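Local coordinates for protein transcription activator HlyU (Vibrio vulnificus, PDB 3JTH) that activates transcription in Vibrio vulnificus, probably binding DNA as a dimer through the winged helix-turn-helix domain of the ArsR family, at residues L26-L29 with C30-N34; L46-Q50 with S51-Q55; Y77-S81 with E82-A86; I88-L91 with H92-C96. One frame throughout, in Å; residues are numbered along the deposited sequence.

Contact 1. Residues L26-L29 with C30-N34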
loop_
_atom_site.group_PDB
_atom_site.type_symbol
_atom_site.label_atom_id
_atom_site.label_comp_id
_atom_site.label_asym_id
_atom_site.label_seq_id
_atom_site.Cartn_x
_atom_site.Cartn_y
_atom_site.Cartn_z
ATOM N N LEU A 26 1.802 -5.065 -9.162
ATOM C CA LEU A 26 1.177 -5.818 -8.080
ATOM C C LEU A 26 0.838 -7.224 -8.544
ATOM O O LEU A 26 1.060 -8.199 -7.828
ATOM C CB LEU A 26 -0.079 -5.098 -7.571
ATOM C CG LEU A 26 -0.583 -5.640 -6.229
ATOM C CD1 LEU A 26 0.529 -5.533 -5.184
ATOM C CD2 LEU A 26 -1.809 -4.876 -5.768
ATOM N N GLN A 27 0.317 -7.342 -9.756
ATOM C CA GLN A 27 -0.025 -8.659 -10.267
ATOM C C GLN A 27 1.223 -9.534 -10.282
ATOM O O GLN A 27 1.181 -10.706 -9.924
ATOM C CB GLN A 27 -0.619 -8.539 -11.671
ATOM C CG GLN A 27 -1.949 -7.801 -11.692
ATOM C CD GLN A 27 -2.501 -7.607 -13.101
ATOM O OE1 GLN A 27 -3.449 -6.846 -13.308
ATOM N NE2 GLN A 27 -1.909 -8.294 -14.070
ATOM N N ILE A 28 2.338 -8.942 -10.691
ATOM C CA ILE A 28 3.604 -9.653 -10.747
ATOM C C ILE A 28 4.055 -10.014 -9.336
ATOM O O ILE A 28 4.468 -11.142 -9.076
ATOM C CB ILE A 28 4.691 -8.792 -11.413
ATOM C CG1 ILE A 28 4.377 -8.627 -12.904
ATOM C CG2 ILE A 28 6.054 -9.428 -11.193
ATOM C CD1 ILE A 28 5.211 -7.553 -13.584
ATOM N N LEU A 29 3.985 -9.052 -8.426
ATOM C CA LEU A 29 4.391 -9.310 -7.052
ATOM C C LEU A 29 3.529 -10.413 -6.431
ATOM O O LEU A 29 4.041 -11.294 -5.739
ATOM C CB LEU A 29 4.272 -8.028 -6.238
ATOM C CG LEU A 29 5.315 -6.958 -6.593
ATOM C CD1 LEU A 29 4.939 -5.638 -5.938
ATOM C CD2 LEU A 29 6.692 -7.431 -6.153
ATOM N N CYS A 30 2.223 -10.360 -6.687
ATOM C CA CYS A 30 1.301 -11.349 -6.146
ATOM C C CYS A 30 1.637 -12.743 -6.672
ATOM O O CYS A 30 1.597 -13.721 -5.922
ATOM C CB CYS A 30 -0.138 -10.971 -6.516
ATOM S SG CYS A 30 -0.632 -9.312 -5.958
HETATM N N MSE A 31 1.980 -12.825 -7.959
HETATM C CA MSE A 31 2.327 -14.088 -8.595
HETATM C C MSE A 31 3.594 -14.697 -8.030
HETATM O O MSE A 31 3.774 -15.920 -8.072
HETATM C CB MSE A 31 2.511 -13.893 -10.104
HETATM C CG MSE A 31 1.218 -13.756 -10.879
HETATM SE SE MSE A 31 0.067 -15.291 -10.613
HETATM C CE MSE A 31 1.174 -16.630 -11.465
ATOM N N LEU A 32 4.477 -13.844 -7.514
ATOM C CA LEU A 32 5.742 -14.312 -6.955
ATOM C C LEU A 32 5.616 -14.652 -5.487
ATOM O O LEU A 32 6.611 -14.936 -4.829
ATOM C CB LEU A 32 6.855 -13.265 -7.152
ATOM C CG LEU A 32 7.103 -12.939 -8.630
ATOM C CD1 LEU A 32 8.223 -11.922 -8.803
ATOM C CD2 LEU A 32 7.440 -14.233 -9.347
ATOM N N HIS A 33 4.387 -14.614 -4.981
ATOM C CA HIS A 33 4.129 -14.939 -3.586
ATOM C C HIS A 33 4.546 -16.383 -3.306
ATOM O O HIS A 33 3.949 -17.329 -3.824
ATOM C CB HIS A 33 2.646 -14.753 -3.259
ATOM C CG HIS A 33 2.261 -15.263 -1.905
ATOM N ND1 HIS A 33 2.877 -14.833 -0.746
ATOM C CD2 HIS A 33 1.344 -16.183 -1.522
ATOM C CE1 HIS A 33 2.357 -15.468 0.286
ATOM N NE2 HIS A 33 1.423 -16.295 -0.156
ATOM N N ASN A 34 5.577 -16.539 -2.483
ATOM C CA ASN A 34 6.094 -17.857 -2.128
ATOM C C ASN A 34 6.459 -18.762 -3.308
ATOM O O ASN A 34 6.229 -19.977 -3.273
ATOM C CB ASN A 34 5.111 -18.585 -1.204
ATOM C CG ASN A 34 5.364 -18.284 0.270
ATOM O OD1 ASN A 34 4.518 -18.565 1.111
ATOM N ND2 ASN A 34 6.530 -17.723 0.585
#

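Contact 2. Residues L46-Q50 with S51-Q55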
loop_
_atom_site.group_PDB
_atom_site.type_symbol
_atom_site.label_atom_id
_atom_site.label_comp_id
_atom_site.label_asym_id
_atom_site.label_seq_id
_atom_site.Cartn_x
_atom_site.Cartn_y
_atom_site.Cartn_z
ATOM N N LEU A 46 -0.132 -14.068 -16.851
ATOM C CA LEU A 46 -0.660 -12.705 -16.742
ATOM C C LEU A 46 -1.109 -12.144 -18.103
ATOM O O LEU A 46 -1.716 -11.054 -18.184
ATOM C CB LEU A 46 0.393 -11.773 -16.129
ATOM C CG LEU A 46 0.919 -12.115 -14.731
ATOM C CD1 LEU A 46 1.811 -10.988 -14.247
ATOM C CD2 LEU A 46 -0.235 -12.293 -13.768
ATOM N N GLN A 47 -0.825 -12.898 -19.167
ATOM C CA GLN A 47 -1.161 -12.483 -20.526
ATOM C C GLN A 47 -0.574 -11.105 -20.754
ATOM O O GLN A 47 -1.257 -10.164 -21.182
ATOM C CB GLN A 47 -2.680 -12.444 -20.731
ATOM C CG GLN A 47 -3.385 -13.744 -20.377
ATOM C CD GLN A 47 -3.686 -13.852 -18.896
ATOM O OE1 GLN A 47 -4.401 -13.020 -18.339
ATOM N NE2 GLN A 47 -3.141 -14.875 -18.247
ATOM N N LEU A 48 0.711 -10.998 -20.454
ATOM C CA LEU A 48 1.443 -9.753 -20.593
ATOM C C LEU A 48 2.526 -9.992 -21.638
ATOM O O LEU A 48 3.148 -11.056 -21.659
ATOM C CB LEU A 48 2.052 -9.386 -19.233
ATOM C CG LEU A 48 2.533 -7.964 -18.939
ATOM C CD1 LEU A 48 1.458 -6.946 -19.319
ATOM C CD2 LEU A 48 2.877 -7.862 -17.455
ATOM N N SER A 49 2.730 -9.021 -22.521
ATOM C CA SER A 49 3.734 -9.133 -23.577
ATOM C C SER A 49 5.109 -9.310 -22.960
ATOM O O SER A 49 5.331 -8.918 -21.813
ATOM C CB SER A 49 3.742 -7.863 -24.426
ATOM O OG SER A 49 2.443 -7.576 -24.897
ATOM N N GLN A 50 6.031 -9.892 -23.719
ATOM C CA GLN A 50 7.391 -10.071 -23.230
ATOM C C GLN A 50 7.996 -8.711 -22.884
ATOM O O GLN A 50 8.625 -8.557 -21.837
ATOM C CB GLN A 50 8.257 -10.760 -24.289
ATOM C CG GLN A 50 8.095 -12.275 -24.358
ATOM C CD GLN A 50 8.770 -13.002 -23.200
ATOM O OE1 GLN A 50 9.986 -12.910 -23.016
ATOM N NE2 GLN A 50 7.982 -13.733 -22.418
ATOM N N SER A 51 7.787 -7.724 -23.752
ATOM C CA SER A 51 8.345 -6.400 -23.517
ATOM C C SER A 51 7.669 -5.644 -22.376
ATOM O O SER A 51 8.345 -4.918 -21.625
ATOM C CB SER A 51 8.308 -5.554 -24.795
ATOM O OG SER A 51 7.003 -5.105 -25.111
ATOM N N ALA A 52 6.349 -5.786 -22.237
ATOM C CA ALA A 52 5.662 -5.097 -21.144
ATOM C C ALA A 52 6.214 -5.660 -19.850
ATOM O O ALA A 52 6.560 -4.910 -18.938
ATOM C CB ALA A 52 4.137 -5.327 -21.210
ATOM N N LEU A 53 6.316 -6.986 -19.796
ATOM C CA LEU A 53 6.820 -7.681 -18.615
ATOM C C LEU A 53 8.258 -7.287 -18.320
ATOM O O LEU A 53 8.622 -7.050 -17.167
ATOM C CB LEU A 53 6.740 -9.205 -18.807
ATOM C CG LEU A 53 7.265 -10.068 -17.647
ATOM C CD1 LEU A 53 6.441 -9.804 -16.393
ATOM C CD2 LEU A 53 7.196 -11.551 -18.023
ATOM N N SER A 54 9.065 -7.224 -19.372
ATOM C CA SER A 54 10.468 -6.855 -19.239
ATOM C C SER A 54 10.623 -5.508 -18.556
ATOM O O SER A 54 11.514 -5.341 -17.738
ATOM C CB SER A 54 11.143 -6.809 -20.610
ATOM O OG SER A 54 11.083 -8.073 -21.239
ATOM N N GLN A 55 9.760 -4.552 -18.899
ATOM C CA GLN A 55 9.805 -3.216 -18.300
ATOM C C GLN A 55 9.436 -3.227 -16.812
ATOM O O GLN A 55 10.158 -2.664 -15.978
ATOM C CB GLN A 55 8.851 -2.269 -19.029
ATOM C CG GLN A 55 9.146 -2.092 -20.505
ATOM C CD GLN A 55 8.149 -1.169 -21.182
ATOM O OE1 GLN A 55 8.073 0.023 -20.870
ATOM N NE2 GLN A 55 7.371 -1.718 -22.112
#

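Contact 3. Residues Y77-S81 with E82-A86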
loop_
_atom_site.group_PDB
_atom_site.type_symbol
_atom_site.label_atom_id
_atom_site.label_comp_id
_atom_site.label_asym_id
_atom_site.label_seq_id
_atom_site.Cartn_x
_atom_site.Cartn_y
_atom_site.Cartn_z
ATOM N N TYR A 77 12.437 -15.362 -11.272
ATOM C CA TYR A 77 12.223 -14.209 -10.431
ATOM C C TYR A 77 11.529 -14.627 -9.146
ATOM O O TYR A 77 10.759 -15.591 -9.129
ATOM C CB TYR A 77 11.385 -13.164 -11.176
ATOM C CG TYR A 77 12.070 -12.660 -12.417
ATOM C CD1 TYR A 77 12.083 -13.420 -13.585
ATOM C CD2 TYR A 77 12.763 -11.449 -12.409
ATOM C CE1 TYR A 77 12.767 -12.993 -14.712
ATOM C CE2 TYR A 77 13.455 -11.009 -13.534
ATOM C CZ TYR A 77 13.454 -11.784 -14.682
ATOM O OH TYR A 77 14.139 -11.361 -15.796
ATOM N N THR A 78 11.809 -13.893 -8.074
ATOM C CA THR A 78 11.217 -14.170 -6.771
ATOM C C THR A 78 11.187 -12.868 -5.980
ATOM O O THR A 78 11.901 -11.918 -6.312
ATOM C CB THR A 78 12.049 -15.240 -6.001
ATOM O OG1 THR A 78 11.349 -15.651 -4.823
ATOM C CG2 THR A 78 13.400 -14.682 -5.592
ATOM N N LEU A 79 10.362 -12.807 -4.944
ATOM C CA LEU A 79 10.289 -11.591 -4.143
ATOM C C LEU A 79 11.602 -11.391 -3.407
ATOM O O LEU A 79 12.324 -12.348 -3.150
ATOM C CB LEU A 79 9.128 -11.663 -3.147
ATOM C CG LEU A 79 7.744 -11.637 -3.813
ATOM C CD1 LEU A 79 6.650 -11.679 -2.760
ATOM C CD2 LEU A 79 7.605 -10.363 -4.640
ATOM N N LYS A 80 11.915 -10.145 -3.074
ATOM C CA LYS A 80 13.157 -9.858 -2.376
ATOM C C LYS A 80 12.983 -9.326 -0.957
ATOM O O LYS A 80 13.351 -9.996 0.012
ATOM C CB LYS A 80 14.008 -8.880 -3.194
ATOM C CG LYS A 80 15.358 -8.542 -2.559
ATOM C CD LYS A 80 16.226 -7.704 -3.492
ATOM C CE LYS A 80 17.614 -7.475 -2.901
ATOM N NZ LYS A 80 18.538 -6.805 -3.863
ATOM N N SER A 81 12.429 -8.125 -0.827
ATOM C CA SER A 81 12.263 -7.517 0.494
ATOM C C SER A 81 11.224 -8.202 1.380
ATOM O O SER A 81 10.166 -8.638 0.908
ATOM C CB SER A 81 11.910 -6.029 0.362
ATOM O OG SER A 81 10.504 -5.820 0.306
ATOM N N GLU A 82 11.537 -8.282 2.671
ATOM C CA GLU A 82 10.647 -8.890 3.649
ATOM C C GLU A 82 9.355 -8.096 3.796
ATOM O O GLU A 82 8.301 -8.651 4.123
ATOM C CB GLU A 82 11.340 -8.970 5.006
ATOM C CG GLU A 82 12.496 -9.948 5.066
ATOM C CD GLU A 82 12.103 -11.335 4.585
ATOM O OE1 GLU A 82 10.985 -11.785 4.923
ATOM O OE2 GLU A 82 12.909 -11.978 3.877
ATOM N N GLU A 83 9.440 -6.789 3.579
ATOM C CA GLU A 83 8.265 -5.940 3.691
ATOM C C GLU A 83 7.241 -6.268 2.590
ATOM O O GLU A 83 6.062 -6.475 2.870
ATOM C CB GLU A 83 8.660 -4.463 3.602
ATOM C CG GLU A 83 9.445 -3.920 4.801
ATOM C CD GLU A 83 10.898 -4.359 4.807
ATOM O OE1 GLU A 83 11.496 -4.414 3.710
ATOM O OE2 GLU A 83 11.442 -4.636 5.902
ATOM N N VAL A 84 7.684 -6.326 1.339
ATOM C CA VAL A 84 6.748 -6.628 0.267
ATOM C C VAL A 84 6.179 -8.039 0.440
ATOM O O VAL A 84 4.989 -8.261 0.207
ATOM C CB VAL A 84 7.401 -6.491 -1.117
ATOM C CG1 VAL A 84 8.316 -7.678 -1.410
ATOM C CG2 VAL A 84 6.319 -6.350 -2.175
ATOM N N LYS A 85 7.022 -8.983 0.860
ATOM C CA LYS A 85 6.573 -10.354 1.076
ATOM C C LYS A 85 5.393 -10.389 2.044
ATOM O O LYS A 85 4.406 -11.083 1.799
ATOM C CB LYS A 85 7.708 -11.233 1.623
ATOM C CG LYS A 85 8.753 -11.664 0.591
ATOM C CD LYS A 85 9.879 -12.475 1.246
ATOM C CE LYS A 85 10.919 -12.929 0.224
ATOM N NZ LYS A 85 12.081 -13.599 0.878
ATOM N N ALA A 86 5.499 -9.644 3.142
ATOM C CA ALA A 86 4.442 -9.590 4.147
ATOM C C ALA A 86 3.175 -8.894 3.629
ATOM O O ALA A 86 2.062 -9.392 3.813
ATOM C CB ALA A 86 4.960 -8.884 5.395
#

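Contact 4. Residues I88-L91 with H92-C96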
loop_
_atom_site.group_PDB
_atom_site.type_symbol
_atom_site.label_atom_id
_atom_site.label_comp_id
_atom_site.label_asym_id
_atom_site.label_seq_id
_atom_site.Cartn_x
_atom_site.Cartn_y
_atom_site.Cartn_z
ATOM N N ILE A 88 2.333 -8.573 0.580
ATOM C CA ILE A 88 1.785 -9.436 -0.452
ATOM C C ILE A 88 1.037 -10.593 0.197
ATOM O O ILE A 88 -0.060 -10.940 -0.231
ATOM C CB ILE A 88 2.896 -9.964 -1.405
ATOM C CG1 ILE A 88 3.340 -8.838 -2.350
ATOM C CG2 ILE A 88 2.389 -11.130 -2.239
ATOM C CD1 ILE A 88 2.204 -8.253 -3.222
ATOM N N LYS A 89 1.623 -11.179 1.238
ATOM C CA LYS A 89 0.972 -12.283 1.934
ATOM C C LYS A 89 -0.394 -11.826 2.458
ATOM O O LYS A 89 -1.373 -12.558 2.370
ATOM C CB LYS A 89 1.861 -12.772 3.092
ATOM C CG LYS A 89 1.392 -14.040 3.798
ATOM C CD LYS A 89 2.511 -14.628 4.668
ATOM C CE LYS A 89 2.115 -15.951 5.335
ATOM N NZ LYS A 89 1.388 -15.788 6.630
ATOM N N LEU A 90 -0.457 -10.614 3.003
ATOM C CA LEU A 90 -1.707 -10.088 3.535
ATOM C C LEU A 90 -2.711 -9.787 2.423
ATOM O O LEU A 90 -3.906 -10.060 2.558
ATOM C CB LEU A 90 -1.451 -8.814 4.340
ATOM C CG LEU A 90 -2.710 -8.059 4.776
ATOM C CD1 LEU A 90 -3.459 -8.892 5.800
ATOM C CD2 LEU A 90 -2.335 -6.697 5.359
ATOM N N LEU A 91 -2.232 -9.206 1.328
ATOM C CA LEU A 91 -3.112 -8.902 0.204
ATOM C C LEU A 91 -3.728 -10.218 -0.304
ATOM O O LEU A 91 -4.889 -10.261 -0.710
ATOM C CB LEU A 91 -2.318 -8.210 -0.907
ATOM C CG LEU A 91 -2.617 -6.737 -1.247
ATOM C CD1 LEU A 91 -3.147 -5.967 -0.042
ATOM C CD2 LEU A 91 -1.340 -6.090 -1.781
ATOM N N HIS A 92 -2.946 -11.291 -0.262
ATOM C CA HIS A 92 -3.426 -12.597 -0.695
ATOM C C HIS A 92 -4.547 -13.105 0.208
ATOM O O HIS A 92 -5.517 -13.684 -0.277
ATOM C CB HIS A 92 -2.275 -13.611 -0.716
ATOM C CG HIS A 92 -1.736 -13.880 -2.084
ATOM N ND1 HIS A 92 -2.250 -14.861 -2.907
ATOM C CD2 HIS A 92 -0.761 -13.267 -2.798
ATOM C CE1 HIS A 92 -1.618 -14.837 -4.063
ATOM N NE2 HIS A 92 -0.709 -13.878 -4.025
ATOM N N SER A 93 -4.416 -12.893 1.515
ATOM C CA SER A 93 -5.434 -13.349 2.464
ATOM C C SER A 93 -6.688 -12.477 2.396
ATOM O O SER A 93 -7.775 -12.902 2.771
ATOM C CB SER A 93 -4.873 -13.339 3.897
ATOM O OG SER A 93 -4.743 -12.013 4.387
ATOM N N LEU A 94 -6.533 -11.262 1.896
ATOM C CA LEU A 94 -7.649 -10.327 1.789
ATOM C C LEU A 94 -8.515 -10.582 0.559
ATOM O O LEU A 94 -9.733 -10.347 0.576
ATOM C CB LEU A 94 -7.118 -8.894 1.737
ATOM C CG LEU A 94 -7.303 -7.992 2.956
ATOM C CD1 LEU A 94 -6.980 -8.738 4.238
ATOM C CD2 LEU A 94 -6.415 -6.760 2.792
ATOM N N TYR A 95 -7.884 -11.060 -0.507
ATOM C CA TYR A 95 -8.583 -11.315 -1.756
ATOM C C TYR A 95 -8.489 -12.772 -2.211
ATOM O O TYR A 95 -8.260 -13.039 -3.390
ATOM C CB TYR A 95 -8.021 -10.393 -2.842
ATOM C CG TYR A 95 -8.145 -8.923 -2.521
ATOM C CD1 TYR A 95 -9.376 -8.277 -2.592
ATOM C CD2 TYR A 95 -7.026 -8.169 -2.159
ATOM C CE1 TYR A 95 -9.494 -6.917 -2.316
ATOM C CE2 TYR A 95 -7.134 -6.809 -1.877
ATOM C CZ TYR A 95 -8.371 -6.191 -1.956
ATOM O OH TYR A 95 -8.492 -4.853 -1.653
ATOM N N CYS A 96 -8.665 -13.702 -1.275
ATOM C CA CYS A 96 -8.616 -15.130 -1.578
ATOM C C CYS A 96 -9.233 -15.931 -0.426
ATOM O O CYS A 96 -8.580 -16.902 0.019
ATOM C CB CYS A 96 -7.166 -15.591 -1.796
ATOM S SG CYS A 96 -6.262 -14.823 -3.179
#

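Contact 1. Residues L26-L29 with C30-N34
Cys30 follows Leu26 by one turn near the end of helix 23-31, and its thiol lies beside the leucine branch point, SG 3.7 Å from Leu26 CG. A chi1 of -57° lays SG anti to the carbonyl carbon and beside the backbone N, which leads the sulfur back along the helix toward Leu26. Met31, present as selenomethionine, donates its backbone N to Gln27 O at 3.0 Å, and its CG passes 3.2 Å from that same carbonyl oxygen. Its side chain then bends at both chi2 and chi3 and leaves the preceding turn. At Leu32 the chain leaves helical geometry. Leu32 N divides itself between two acceptors, Ile28 O and Leu29 O, each weakly and at 3.1 Å, as the pattern of the alpha helix gives way to a tighter turn. The Leu32 side chain still runs parallel to that of Ile28, with CD1 4.1 Å from Ile28 CG2. His33 completes the helix end: its N bonds to Cys30 O at 3.1 Å, three residues back. Here the Ile28-Leu32 pair keeps the i to i+4 spacing while the backbone bonding changes. Around this helix end, Ile28 packs on Leu53 and Leu57 of helix 50-62, Met31 faces helix 39-46, Leu26 and Leu29 meet Ile88 of helix 82-94, and Leu32 lies against strand 76-79, while Met6 of the second subunit packs on Cys30.

Contact 2. Residues L46-Q50 with S51-Q55
Gln50, Leu53 and Leu48 carry most of this contact, the turn that leads into helix 50-62. Gln50 contributes chiefly through its backbone: its carbonyl oxygen takes two bonds from Ser54, one from N at 2.8 Å and one from OG at 2.6 Å. The two donors come from opposite faces of the carbonyl plane, the hydroxyl standing above it, 40° out. With chi1 at -60°, Ser54 OG sits beside its own backbone N, which brings the hydroxyl back to the oxygen one turn earlier, and the bond made there holds its rotation. The Gln50 side chain, bent at chi2, turns the other way and packs on Val39 and Cys43 of helix 39-46.

Leu53 is held at the main chain by a fairly straight bond, N to Ser49 O at 3.0 Å with an N-H...O angle of 165°, in the first turn of the helix. Ser49 occupies the N-cap position, yet its side chain makes no capping bond. Leu48, just ahead of the cap, folds back over this turn. Its CD1 rests 3.7 Å from Ala52 CB, while CD2 approaches Leu53 CD1 at 4.2 Å, the two leucine side chains crossing at a slant. One leucine thus spans two neighbouring residues of the helix, a small apolar patch beside its largely polar, exposed start.

The turn joins helices 39-46 and 50-62, the helix-turn-helix pair in which the latter is probably the DNA-recognition helix, as in ArsR relatives. Leu53, buried, packs on Leu42 of helix 39-46 and on Ile28 of helix 23-31, and Leu48 packs on Arg24.

Contact 3. Residues Y77-S81 with E82-A86
Lys85 N closes the first turn of helix 82-94 on Ser81 O at 3.2 Å, just after the chain has left strand 76-79. Ser81 is the N-cap, and its side chain does the capping: OG accepts from Val84 N at 3.0 Å in a nearly straight bond of 168°. Ser81 therefore serves two amides of the opening turn, one with its carbonyl and one with its hydroxyl. The hydroxyl also lies close to the valine side chain, 3.3 Å from Val84 CG1. That methyl sits between the valine's own backbone N and carbonyl carbon, chi1 76°, which faces it back toward the cap.

Apolar contact brings in Leu79, two residues before the cap. Its CB meets Lys85 CG at 3.8 Å as the two side chains run antiparallel past one another, and its CD2 lies 4.3 Å from Val84 CG1. Beyond CG the lysine is fully extended, carrying its CH2 groups past the Leu79 and Lys80 carbonyls until NZ forms a salt bridge with Glu82 OE2 at 3.5 Å. Its aliphatic part thus lies against the leucine while its charge pairs with exposed Glu82.

The contact connects the wing to the last helix. Leu79 and Val84 both pack on Leu29 of helix 23-31, Val84 also meets Leu16 and Met20 of helix 2-20, and strand 76-79 runs between strands 37-38 and 66-69.

Contact 4. Residues I88-L91 with H92-C96
Ile88 and His92 sit one turn apart near the end of helix 82-94, the C-terminal helix that takes part in the subunit contact of this winged helix-turn-helix protein. The methyl CG2 of Ile88 juts against CD2 of the His92 ring, at 3.8 Å, where the two side chains cross. Edge-on, the same imidazole carbon lies 3.5 Å from Ile88 O, the oxygen sitting in the plane of the ring. NE2, the ring atom next to CD2, is hydrogen-bonded to Cys30 O, and the ring stacks on His33, so its orientation is fixed from beyond the helix.

Farther round the helix, Leu90 and Leu94 form a second apolar pair, with CD1 of each 3.9 Å from the other. Leu90 CG stands anti to its backbone N, chi1 171°, and this sends the branch along the helix toward the next turn. The Ser93 hydroxyl lies beside this pair, OG 3.7 Å from Leu90 CD1. Leu91 lies on another side of the helix: its CD1 is near Leu94 CD2 and, at 4.5 Å, Tyr95 CE2, so its touch on either residue is loose. Inward, Ile88 and Leu91 pack on Leu26 and Met20. Across the dimer, Leu90 meets Leu90 of the second subunit, and Leu94 meets Glu83 of that subunit.

Polar bonds finish the turn. Tyr95 N still bonds to Leu91 O as the helix ends, and Leu90 O is gripped twice, by Leu94 N at 3.0 Å and by Ser93 OG at 2.8 Å.

Four local contacts share one theme, a helix beginning or ending, but their chemistry follows their depth. Contact 1 is buried and largely apolar, and it touches all the others: Ile28 CD1 meets Leu53 CD1 of contact 2 at 3.8 Å, Leu32 CD2 meets Tyr77 O of contact 3 at 3.6 Å, and helix 82-94 of contact 4 packs against it. Contact 2 lies at the surface, where serines and a glutamine open a helix. Contacts 3 and 4 occupy the two ends of helix 82-94, one with a side-chain cap, the other with a serine hydroxyl sharing a carbonyl with a backbone amide, and both reach the second subunit. Contacts 2 and 4 stay about 10 Å apart at their nearest atoms.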